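Local coordinates for protein lipolytic enzyme, G-D-S-L family (Bacteroides thetaiotaomicron, PDB 7BR2) that metabolises the drug diltiazem as a gut microbial serine esterase of the SGNH (GDSL) hydrolase family, at residues E176-N181 / Y218-A223; A182-I187 / M214-L219. One frame throughout, in Å; residues are numbered along the deposited sequence.

How the contacts relate
From the N terminus, the chain runs up strand 176-179, an outermost strand of the parallel sheet, and turns directly into helix 181-194. It then passes through a segment without strands and returns along helix 210-223. Contact 2 closes the shorter loop, joining 182-187 to 214-219. Contact 1 closes the longer one, joining 176-181 to 218-223, so contact 2 nests inside it. The two share Tyr-218 and Leu-219 and have centres about 8 Å apart. Trp-180 NE1 of contact 1 also hydrogen-bonds to Met-216 O in contact 2. Together they tie helix 210-223 to strand 176-179 and to helix 181-194.

Contact 1: E176-N181 / Y218-A223; sequences EFTDWN and YLFLKA
Trp-180 packs on Leu-219 at one end of the contact and Thr-178 on Ala-223 at the other, by van der Waals contact throughout. Leu-219 CB meets the indole of Trp-180 edge-on and in its plane, 3.9 Å from CD1, and the methyl CD1 of Leu-219 lies close to the same indole atom. The indole carbon CG stands beside the backbone N (chi1 -75°), which sends the ring from the end of the strand toward the helix. Further round, Trp-180 CZ2 is 4.4 Å from Phe-220 CD1, a looser approach.

Thr-178 points toward the helix with both its branches engaged. Its OG1 lies 3.4 Å from Ala-223 CB, a van der Waals contact rather than a hydrogen bond. The methyl CG2 reaches Phe-220 CD1 at 4.2 Å, the two side chains lying roughly perpendicular. Phe-220 also meets Phe-24 edge-to-face, and Trp-180 does the same with Tyr-35.

No hydrogen bond joins the two segments, and the polar links run within a segment or beyond it. Trp-180 NE1 donates to the carbonyl oxygen of Met-216, one helical turn before Phe-220, which satisfies the buried indole N-H. At the end of the strand, Asp-179 OD1 takes a capping bond of 2.8 Å from Asn-181 N, met from above the carboxylate plane, while Asp-179 OD2 accepts from Ala-182 N. The carboxylate thus holds two backbone amides at the start of helix 181-194.

Strand 176-179 bonds to strand 131-136 as an outermost member of the parallel sheet. Helix 210-223 packing against such a strand is the alpha/beta layering of the SGNH hydrolase fold, with its 2-1-3-4-5 strand order.

Contact 2: A182-I187 / M214-L219; sequences APMVAI and MVMAYL
Pro-183 and Leu-219 meet without any aromatic stacking in this helix pair, and the one aromatic ring of the two segments, Tyr-218, lies off the interface. That ring has the carbonyl oxygen of Val-215, from its own helix, at its edge and in its plane; its hydroxyl is hydrogen-bonded to Glu-299.

The interface is aliphatic and sulfur-containing. The forked end of Leu-219 faces Pro-183 CB, with CD1 at 3.9 Å and CD2 at 4.0 Å, and CD1 is also 3.9 Å from Met-184 CG. Met-184 is extended as far as its sulfur and then bends at chi3 (82°). Its SD lies 3.6 Å from Met-216 CG and its CE 3.9 Å from the same atom, so the end of one methionine lies against the shaft of the other. Ile-187 CD1 and Val-215 CG1 touch at 4.0 Å, the two side chains lying alongside each other and pointing opposite ways. On each helix the residues in contact lie at i, i+1 and i+4, placing them on one face.

The axes of the two short helical segments come within 11.1 Å of each other, with 129° between their N-to-C directions. Around them, helix 35-46 meets Met-216 through Tyr-35, helix 296-300 packs on Tyr-218, and helix 181-194 leads away from strand 176-179 of the parallel sheet.

Contact 1: E176-N181 / Y218-A223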
ATOM      1  N   GLU A 176       3.229 -13.524 -12.989  1.00 39.17           N
ATOM      2  CA  GLU A 176       3.876 -12.223 -13.019  1.00 41.39           C
ATOM      3  C   GLU A 176       4.828 -12.081 -11.835  1.00 40.79           C
ATOM      4  O   GLU A 176       4.729 -12.797 -10.838  1.00 44.24           O
ATOM      5  CB  GLU A 176       2.834 -11.098 -13.021  1.00 39.04           C
ATOM      6  CG  GLU A 176       1.776 -11.272 -14.118  1.00 41.00           C
ATOM      7  CD  GLU A 176       0.583 -10.334 -13.980  1.00 42.56           C
ATOM      8  OE1 GLU A 176       0.278  -9.626 -14.962  1.00 44.67           O
ATOM      9  OE2 GLU A 176      -0.062 -10.324 -12.908  1.00 41.32           O
ATOM     10  N   PHE A 177       5.775 -11.150 -11.960  1.00 47.70           N
ATOM     11  CA  PHE A 177       6.775 -10.951 -10.922  1.00 37.73           C
ATOM     12  C   PHE A 177       7.055  -9.463 -10.775  1.00 41.85           C
ATOM     13  O   PHE A 177       7.191  -8.746 -11.772  1.00 47.32           O
ATOM     14  CB  PHE A 177       8.088 -11.693 -11.246  1.00 40.18           C
ATOM     15  CG  PHE A 177       9.208 -11.402 -10.271  1.00 47.29           C
ATOM     16  CD1 PHE A 177      10.054 -10.303 -10.442  1.00 44.47           C
ATOM     17  CD2 PHE A 177       9.411 -12.226  -9.165  1.00 45.30           C
ATOM     18  CE1 PHE A 177      11.072 -10.027  -9.530  1.00 38.15           C
ATOM     19  CE2 PHE A 177      10.435 -11.963  -8.248  1.00 42.30           C
ATOM     20  CZ  PHE A 177      11.267 -10.861  -8.435  1.00 43.36           C
ATOM     21  N   THR A 178       7.178  -9.017  -9.525  1.00 43.23           N
ATOM     22  CA  THR A 178       7.684  -7.692  -9.209  1.00 36.86           C
ATOM     23  C   THR A 178       8.502  -7.797  -7.929  1.00 37.64           C
ATOM     24  O   THR A 178       8.328  -8.725  -7.137  1.00 39.89           O
ATOM     25  CB  THR A 178       6.558  -6.674  -9.053  1.00 34.08           C
ATOM     26  OG1 THR A 178       7.124  -5.375  -8.865  1.00 45.78           O
ATOM     27  CG2 THR A 178       5.690  -7.020  -7.854  1.00 39.98           C
ATOM     28  N   ASP A 179       9.412  -6.848  -7.730  1.00 40.98           N
ATOM     29  CA  ASP A 179      10.366  -6.927  -6.632  1.00 36.53           C
ATOM     30  C   ASP A 179      10.404  -5.610  -5.880  1.00 39.34           C
ATOM     31  O   ASP A 179      10.499  -4.543  -6.498  1.00 40.02           O
ATOM     32  CB  ASP A 179      11.761  -7.292  -7.141  1.00 37.62           C
ATOM     33  CG  ASP A 179      12.777  -7.423  -6.019  1.00 45.90           C
ATOM     34  OD1 ASP A 179      12.384  -7.797  -4.884  1.00 45.80           O
ATOM     35  OD2 ASP A 179      13.971  -7.145  -6.272  1.00 42.38           O
ATOM     36  N   TRP A 180      10.282  -5.679  -4.553  1.00 36.95           N
ATOM     37  CA  TRP A 180      10.514  -4.506  -3.719  1.00 39.16           C
ATOM     38  C   TRP A 180      11.958  -4.393  -3.255  1.00 37.05           C
ATOM     39  O   TRP A 180      12.386  -3.309  -2.862  1.00 36.14           O
ATOM     40  CB  TRP A 180       9.611  -4.525  -2.472  1.00 39.03           C
ATOM     41  CG  TRP A 180       8.142  -4.177  -2.658  1.00 40.95           C
ATOM     42  CD1 TRP A 180       7.619  -3.064  -3.268  1.00 41.13           C
ATOM     43  CD2 TRP A 180       7.023  -4.927  -2.170  1.00 37.32           C
ATOM     44  NE1 TRP A 180       6.245  -3.097  -3.210  1.00 41.36           N
ATOM     45  CE2 TRP A 180       5.855  -4.228  -2.541  1.00 35.53           C
ATOM     46  CE3 TRP A 180       6.896  -6.132  -1.464  1.00 34.52           C
ATOM     47  CZ2 TRP A 180       4.576  -4.690  -2.224  1.00 33.66           C
ATOM     48  CZ3 TRP A 180       5.618  -6.594  -1.158  1.00 34.23           C
ATOM     49  CH2 TRP A 180       4.479  -5.873  -1.540  1.00 33.00           C
ATOM     50  N   ASN A 181      12.701  -5.495  -3.268  1.00 41.84           N
ATOM     51  CA  ASN A 181      13.985  -5.546  -2.575  1.00 43.87           C
ATOM     52  C   ASN A 181      15.014  -4.641  -3.251  1.00 41.03           C
ATOM     53  O   ASN A 181      15.575  -3.738  -2.620  1.00 40.15           O
ATOM     54  CB  ASN A 181      14.470  -6.997  -2.520  1.00 40.46           C
ATOM     55  CG  ASN A 181      15.472  -7.231  -1.416  1.00 48.50           C
ATOM     56  OD1 ASN A 181      16.588  -6.722  -1.460  1.00 52.43           O
ATOM     57  ND2 ASN A 181      15.070  -8.000  -0.406  1.00 42.59           N
ATOM     58  N   TYR A 218       3.799   2.672  -3.934  1.00 33.46           N
ATOM     59  CA  TYR A 218       4.257   3.382  -5.121  1.00 33.60           C
ATOM     60  C   TYR A 218       4.885   2.417  -6.112  1.00 33.76           C
ATOM     61  O   TYR A 218       4.544   2.411  -7.298  1.00 37.06           O
ATOM     62  CB  TYR A 218       5.272   4.455  -4.699  1.00 41.38           C
ATOM     63  CG  TYR A 218       6.203   4.877  -5.808  1.00 44.68           C
ATOM     64  CD1 TYR A 218       5.778   5.752  -6.799  1.00 39.67           C
ATOM     65  CD2 TYR A 218       7.489   4.350  -5.898  1.00 41.86           C
ATOM     66  CE1 TYR A 218       6.615   6.121  -7.823  1.00 46.12           C
ATOM     67  CE2 TYR A 218       8.330   4.704  -6.923  1.00 43.07           C
ATOM     68  CZ  TYR A 218       7.895   5.594  -7.885  1.00 48.22           C
ATOM     69  OH  TYR A 218       8.740   5.949  -8.915  1.00 43.44           O
ATOM     70  N   LEU A 219       5.778   1.559  -5.624  1.00 32.72           N
ATOM     71  CA  LEU A 219       6.473   0.633  -6.507  1.00 35.31           C
ATOM     72  C   LEU A 219       5.521  -0.390  -7.110  1.00 39.77           C
ATOM     73  O   LEU A 219       5.640  -0.728  -8.296  1.00 37.96           O
ATOM     74  CB  LEU A 219       7.603  -0.064  -5.748  1.00 40.92           C
ATOM     75  CG  LEU A 219       8.770   0.862  -5.399  1.00 41.34           C
ATOM     76  CD1 LEU A 219       9.713   0.221  -4.385  1.00 33.25           C
ATOM     77  CD2 LEU A 219       9.505   1.260  -6.696  1.00 39.51           C
ATOM     78  N   PHE A 220       4.563  -0.894  -6.320  1.00 39.12           N
ATOM     79  CA  PHE A 220       3.622  -1.864  -6.876  1.00 32.68           C
ATOM     80  C   PHE A 220       2.719  -1.205  -7.907  1.00 34.28           C
ATOM     81  O   PHE A 220       2.407  -1.804  -8.945  1.00 36.20           O
ATOM     82  CB  PHE A 220       2.798  -2.510  -5.757  1.00 33.37           C
ATOM     83  CG  PHE A 220       1.974  -3.683  -6.205  1.00 25.21           C
ATOM     84  CD1 PHE A 220       2.472  -4.976  -6.124  1.00 26.35           C
ATOM     85  CD2 PHE A 220       0.699  -3.496  -6.707  1.00 29.23           C
ATOM     86  CE1 PHE A 220       1.708  -6.056  -6.553  1.00 29.81           C
ATOM     87  CE2 PHE A 220      -0.072  -4.570  -7.120  1.00 28.78           C
ATOM     88  CZ  PHE A 220       0.435  -5.852  -7.043  1.00 27.48           C
ATOM     89  N   LEU A 221       2.328   0.041  -7.664  1.00 32.73           N
ATOM     90  CA  LEU A 221       1.528   0.760  -8.647  1.00 37.51           C
ATOM     91  C   LEU A 221       2.331   1.035  -9.914  1.00 36.88           C
ATOM     92  O   LEU A 221       1.788   0.993 -11.023  1.00 34.68           O
ATOM     93  CB  LEU A 221       1.022   2.070  -8.044  1.00 35.43           C
ATOM     94  CG  LEU A 221       0.035   1.851  -6.900  1.00 33.02           C
ATOM     95  CD1 LEU A 221      -0.226   3.149  -6.168  1.00 29.33           C
ATOM     96  CD2 LEU A 221      -1.250   1.236  -7.445  1.00 28.26           C
ATOM     97  N   LYS A 222       3.631   1.297  -9.772  1.00 41.47           N
ATOM     98  CA  LYS A 222       4.470   1.482 -10.954  1.00 42.59           C
ATOM     99  C   LYS A 222       4.601   0.173 -11.725  1.00 36.61           C
ATOM    100  O   LYS A 222       4.554   0.164 -12.961  1.00 37.08           O
ATOM    101  CB  LYS A 222       5.834   2.072 -10.558  1.00 43.48           C
ATOM    102  CG  LYS A 222       6.883   2.150 -11.688  1.00 54.07           C
ATOM    103  CD  LYS A 222       8.005   3.172 -11.383  1.00 48.98           C
ATOM    104  CE  LYS A 222       9.250   2.430 -10.947  1.00 47.97           C
ATOM    105  NZ  LYS A 222      10.393   3.310 -10.622  1.00 56.07           N
ATOM    106  N   ALA A 223       4.708  -0.946 -11.014  1.00 34.83           N
ATOM    107  CA  ALA A 223       4.701  -2.248 -11.670  1.00 36.53           C
ATOM    108  C   ALA A 223       3.374  -2.544 -12.355  1.00 37.25           C
ATOM    109  O   ALA A 223       3.324  -3.400 -13.244  1.00 42.13           O
ATOM    110  CB  ALA A 223       5.029  -3.352 -10.662  1.00 35.90           C
TER

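Contact 2: A182-I187 / M214-L219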
ATOM      1  N   ALA A 182      15.254  -4.857  -4.548  1.00 42.11           N
ATOM      2  CA  ALA A 182      16.236  -4.044  -5.265  1.00 46.48           C
ATOM      3  C   ALA A 182      15.892  -2.563  -5.258  1.00 40.27           C
ATOM      4  O   ALA A 182      16.747  -1.760  -4.844  1.00 45.72           O
ATOM      5  CB  ALA A 182      16.402  -4.567  -6.698  1.00 42.68           C
ATOM      6  N   PRO A 183      14.699  -2.124  -5.672  1.00 42.47           N
ATOM      7  CA  PRO A 183      14.446  -0.673  -5.675  1.00 42.82           C
ATOM      8  C   PRO A 183      14.520  -0.052  -4.295  1.00 44.32           C
ATOM      9  O   PRO A 183      14.975   1.093  -4.148  1.00 56.24           O
ATOM     10  CB  PRO A 183      13.036  -0.550  -6.272  1.00 43.65           C
ATOM     11  CG  PRO A 183      12.712  -1.887  -6.844  1.00 41.75           C
ATOM     12  CD  PRO A 183      13.526  -2.892  -6.132  1.00 37.15           C
ATOM     13  N   MET A 184      14.113  -0.778  -3.265  1.00 39.61           N
ATOM     14  CA  MET A 184      14.141  -0.195  -1.934  1.00 43.49           C
ATOM     15  C   MET A 184      15.562  -0.130  -1.398  1.00 42.37           C
ATOM     16  O   MET A 184      15.915   0.813  -0.689  1.00 41.85           O
ATOM     17  CB  MET A 184      13.225  -0.978  -0.999  1.00 38.74           C
ATOM     18  CG  MET A 184      11.750  -0.679  -1.222  1.00 45.30           C
ATOM     19  SD  MET A 184      10.689  -1.657  -0.143  1.00 38.38           S
ATOM     20  CE  MET A 184      10.793  -0.666   1.357  1.00 27.06           C
ATOM     21  N   VAL A 185      16.391  -1.131  -1.709  1.00 44.82           N
ATOM     22  CA  VAL A 185      17.812  -1.032  -1.377  1.00 46.82           C
ATOM     23  C   VAL A 185      18.418   0.184  -2.060  1.00 47.05           C
ATOM     24  O   VAL A 185      19.167   0.950  -1.443  1.00 47.57           O
ATOM     25  CB  VAL A 185      18.548  -2.325  -1.775  1.00 47.29           C
ATOM     26  CG1 VAL A 185      20.047  -2.132  -1.636  1.00 51.57           C
ATOM     27  CG2 VAL A 185      18.107  -3.475  -0.903  1.00 49.53           C
ATOM     28  N   ALA A 186      18.062   0.404  -3.330  1.00 42.15           N
ATOM     29  CA  ALA A 186      18.603   1.539  -4.072  1.00 44.05           C
ATOM     30  C   ALA A 186      18.206   2.858  -3.421  1.00 50.38           C
ATOM     31  O   ALA A 186      19.046   3.755  -3.233  1.00 52.56           O
ATOM     32  CB  ALA A 186      18.131   1.485  -5.525  1.00 34.66           C
ATOM     33  N   ILE A 187      16.925   2.992  -3.063  1.00 45.11           N
ATOM     34  CA  ILE A 187      16.477   4.210  -2.391  1.00 46.14           C
ATOM     35  C   ILE A 187      17.187   4.366  -1.053  1.00 44.21           C
ATOM     36  O   ILE A 187      17.518   5.483  -0.630  1.00 50.71           O
ATOM     37  CB  ILE A 187      14.949   4.198  -2.210  1.00 49.74           C
ATOM     38  CG1 ILE A 187      14.246   4.241  -3.560  1.00 44.12           C
ATOM     39  CG2 ILE A 187      14.504   5.370  -1.331  1.00 43.71           C
ATOM     40  CD1 ILE A 187      12.870   3.596  -3.538  1.00 49.12           C
ATOM     41  N   MET A 214       4.309   3.337   1.971  1.00 29.43           N
ATOM     42  CA  MET A 214       3.848   4.142   0.848  1.00 32.02           C
ATOM     43  C   MET A 214       4.798   4.003  -0.336  1.00 36.00           C
ATOM     44  O   MET A 214       4.353   3.982  -1.488  1.00 32.82           O
ATOM     45  CB  MET A 214       3.686   5.600   1.268  1.00 29.89           C
ATOM     46  CG  MET A 214       2.933   6.448   0.260  1.00 30.08           C
ATOM     47  SD  MET A 214       1.384   5.711  -0.322  1.00 31.80           S
ATOM     48  CE  MET A 214       1.587   5.869  -2.092  1.00 32.61           C
ATOM     49  N   VAL A 215       6.101   3.866  -0.077  1.00 34.81           N
ATOM     50  CA  VAL A 215       7.037   3.584  -1.163  1.00 38.15           C
ATOM     51  C   VAL A 215       6.735   2.228  -1.778  1.00 34.44           C
ATOM     52  O   VAL A 215       6.790   2.056  -3.002  1.00 38.64           O
ATOM     53  CB  VAL A 215       8.494   3.680  -0.665  1.00 37.10           C
ATOM     54  CG1 VAL A 215       9.438   3.044  -1.657  1.00 33.68           C
ATOM     55  CG2 VAL A 215       8.875   5.139  -0.445  1.00 34.79           C
ATOM     56  N   MET A 216       6.410   1.246  -0.944  1.00 32.98           N
ATOM     57  CA  MET A 216       6.056  -0.070  -1.460  1.00 36.26           C
ATOM     58  C   MET A 216       4.808   0.007  -2.331  1.00 38.85           C
ATOM     59  O   MET A 216       4.735  -0.623  -3.397  1.00 40.49           O
ATOM     60  CB  MET A 216       5.842  -1.047  -0.303  1.00 30.13           C
ATOM     61  CG  MET A 216       7.119  -1.441   0.390  1.00 29.69           C
ATOM     62  SD  MET A 216       6.863  -2.301   1.962  1.00 36.85           S
ATOM     63  CE  MET A 216       6.424  -3.943   1.373  1.00 34.22           C
ATOM     64  N   ALA A 217       3.810   0.771  -1.882  1.00 35.72           N
ATOM     65  CA  ALA A 217       2.613   0.963  -2.685  1.00 36.05           C
ATOM     66  C   ALA A 217       2.960   1.637  -3.998  1.00 33.13           C
ATOM     67  O   ALA A 217       2.485   1.222  -5.062  1.00 34.04           O
ATOM     68  CB  ALA A 217       1.583   1.775  -1.902  1.00 27.93           C
ATOM     69  N   TYR A 218       3.799   2.672  -3.934  1.00 33.46           N
ATOM     70  CA  TYR A 218       4.257   3.382  -5.121  1.00 33.60           C
ATOM     71  C   TYR A 218       4.885   2.417  -6.112  1.00 33.76           C
ATOM     72  O   TYR A 218       4.544   2.411  -7.298  1.00 37.06           O
ATOM     73  CB  TYR A 218       5.272   4.455  -4.699  1.00 41.38           C
ATOM     74  CG  TYR A 218       6.203   4.877  -5.808  1.00 44.68           C
ATOM     75  CD1 TYR A 218       5.778   5.752  -6.799  1.00 39.67           C
ATOM     76  CD2 TYR A 218       7.489   4.350  -5.898  1.00 41.86           C
ATOM     77  CE1 TYR A 218       6.615   6.121  -7.823  1.00 46.12           C
ATOM     78  CE2 TYR A 218       8.330   4.704  -6.923  1.00 43.07           C
ATOM     79  CZ  TYR A 218       7.895   5.594  -7.885  1.00 48.22           C
ATOM     80  OH  TYR A 218       8.740   5.949  -8.915  1.00 43.44           O
ATOM     81  N   LEU A 219       5.778   1.559  -5.624  1.00 32.72           N
ATOM     82  CA  LEU A 219       6.473   0.633  -6.507  1.00 35.31           C
ATOM     83  C   LEU A 219       5.521  -0.390  -7.110  1.00 39.77           C
ATOM     84  O   LEU A 219       5.640  -0.728  -8.296  1.00 37.96           O
ATOM     85  CB  LEU A 219       7.603  -0.064  -5.748  1.00 40.92           C
ATOM     86  CG  LEU A 219       8.770   0.862  -5.399  1.00 41.34           C
ATOM     87  CD1 LEU A 219       9.713   0.221  -4.385  1.00 33.25           C
ATOM     88  CD2 LEU A 219       9.505   1.260  -6.696  1.00 39.51           C
TER